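PDB 6TA8: tyrocidine synthase 2 from Brevibacillus parabrevis, which is a nonribosomal peptide synthetase, represented here by a domain of the condensation family, whose fold has two halves, each built round a beta sheet. Local coordinates for residues 425-429 with 430-434. Numbering follows the deposited sequence.
Sequences AMIED and GELRI
A beta hairpin with a two-residue loop joins strands 421-428 and 431-439 of a mixed sheet in a condensation-family domain. Glu428 and Glu431 close it as a hydrogen-bonded pair, with Asp429 and Gly430 at the corners of a type I' turn. Both corner residues have positive phi, which glycine readily accepts at 430. Glu428 N gives a bond to Glu431 O (3.0 Å), and Glu431 N returns one to Glu428 O. Two residues on, Arg433 N meets Met426 O at 2.8 Å in a nearly straight bond. The reverse bond, from Met426 N to Arg433 O, is weak.

Ala425, Ile427, Leu432 and Ile434 share the buried face. Ile427 CG1 lies 3.8 Å from Leu432 CD1, and Ala425 CB lies 3.7 Å from Ile434 CD1. Ile427 and Leu432 also pack on helix 259-267, and Thr262 of that helix shares a hydrogen bond with Leu432 N.

Met426, Glu428, Glu431 and Arg433 lie on the other face. The Arg433 side chain bends at chi3 (-83°) and lies obliquely across that of Glu428. Met426 runs alongside Arg433, with SD 4.1 Å from NH1. Glu428 CB sits at the guanidinium edge, in its plane. The carboxylate is turned 84° from that plane, and a salt bridge joins Glu428 OE1 to Arg433 NH1 at 3.3 Å.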
loop_
_atom_site.group_PDB
_atom_site.type_symbol
_atom_site.label_atom_id
_atom_site.label_comp_id
_atom_site.label_asym_id
_atom_site.label_seq_id
_atom_site.Cartn_x
_atom_site.Cartn_y
_atom_site.Cartn_z
ATOM N N ALA A 425 5.278 -2.083 7.550
ATOM C CA ALA A 425 5.799 -1.275 8.647
ATOM C C ALA A 425 4.921 -0.045 8.804
ATOM O O ALA A 425 4.762 0.728 7.856
ATOM C CB ALA A 425 7.253 -0.872 8.392
ATOM N N MET A 426 4.357 0.133 9.996
ATOM C CA MET A 426 3.510 1.279 10.280
ATOM C C MET A 426 3.689 1.674 11.736
ATOM O O MET A 426 4.053 0.849 12.580
ATOM C CB MET A 426 2.034 0.982 9.986
ATOM C CG MET A 426 1.413 -0.054 10.909
ATOM S SD MET A 426 -0.327 -0.362 10.548
ATOM C CE MET A 426 -1.013 1.281 10.740
ATOM N N ILE A 427 3.433 2.946 12.022
ATOM C CA ILE A 427 3.517 3.491 13.372
ATOM C C ILE A 427 2.110 3.876 13.803
ATOM O O ILE A 427 1.482 4.750 13.192
ATOM C CB ILE A 427 4.467 4.695 13.443
ATOM C CG1 ILE A 427 5.899 4.265 13.120
ATOM C CG2 ILE A 427 4.399 5.345 14.816
ATOM C CD1 ILE A 427 6.919 5.365 13.297
ATOM N N GLU A 428 1.613 3.223 14.851
ATOM C CA GLU A 428 0.274 3.468 15.365
ATOM C C GLU A 428 0.335 3.589 16.880
ATOM O O GLU A 428 0.942 2.743 17.546
ATOM C CB GLU A 428 -0.688 2.346 14.958
ATOM C CG GLU A 428 -2.063 2.450 15.592
ATOM C CD GLU A 428 -3.155 1.870 14.716
ATOM O OE1 GLU A 428 -2.983 1.863 13.480
ATOM O OE2 GLU A 428 -4.183 1.422 15.265
ATOM N N ASP A 429 -0.294 4.639 17.412
ATOM C CA ASP A 429 -0.300 4.914 18.851
ATOM C C ASP A 429 1.121 5.004 19.403
ATOM O O ASP A 429 1.417 4.508 20.492
ATOM C CB ASP A 429 -1.118 3.865 19.614
ATOM C CG ASP A 429 -2.579 3.859 19.211
ATOM O OD1 ASP A 429 -3.027 2.864 18.602
ATOM O OD2 ASP A 429 -3.282 4.849 19.502
ATOM N N GLY A 430 2.008 5.639 18.640
ATOM C CA GLY A 430 3.386 5.795 19.064
ATOM C C GLY A 430 4.184 4.515 19.113
ATOM O O GLY A 430 5.224 4.471 19.778
ATOM N N GLU A 431 3.732 3.466 18.428
ATOM C CA GLU A 431 4.411 2.176 18.414
ATOM C C GLU A 431 4.689 1.772 16.976
ATOM O O GLU A 431 3.757 1.596 16.184
ATOM C CB GLU A 431 3.576 1.100 19.113
ATOM C CG GLU A 431 3.507 1.256 20.620
ATOM C CD GLU A 431 2.451 0.377 21.262
ATOM O OE1 GLU A 431 2.047 -0.624 20.635
ATOM O OE2 GLU A 431 2.026 0.693 22.393
ATOM N N LEU A 432 5.969 1.627 16.640
ATOM C CA LEU A 432 6.355 1.070 15.348
ATOM C C LEU A 432 6.056 -0.422 15.355
ATOM O O LEU A 432 6.662 -1.178 16.120
ATOM C CB LEU A 432 7.833 1.331 15.077
ATOM C CG LEU A 432 8.470 0.548 13.930
ATOM C CD1 LEU A 432 8.079 1.143 12.587
ATOM C CD2 LEU A 432 9.982 0.512 14.083
ATOM N N ARG A 433 5.117 -0.851 14.517
ATOM C CA ARG A 433 4.637 -2.227 14.516
ATOM C C ARG A 433 4.920 -2.857 13.160
ATOM O O ARG A 433 4.412 -2.390 12.136
ATOM C CB ARG A 433 3.142 -2.281 14.841
ATOM C CG ARG A 433 2.773 -1.497 16.092
ATOM C CD ARG A 433 1.386 -1.844 16.602
ATOM N NE ARG A 433 0.344 -1.111 15.892
ATOM C CZ ARG A 433 -0.556 -1.676 15.096
ATOM N NH1 ARG A 433 -1.469 -0.927 14.492
ATOM N NH2 ARG A 433 -0.546 -2.989 14.904
ATOM N N ILE A 434 5.726 -3.915 13.161
ATOM C CA ILE A 434 6.095 -4.641 11.951
ATOM C C ILE A 434 5.240 -5.894 11.853
ATOM O O ILE A 434 4.956 -6.548 12.864
ATOM C CB ILE A 434 7.594 -4.997 11.954
ATOM C CG1 ILE A 434 8.435 -3.786 12.368
ATOM C CG2 ILE A 434 8.023 -5.523 10.591
ATOM C CD1 ILE A 434 8.403 -2.646 11.380
#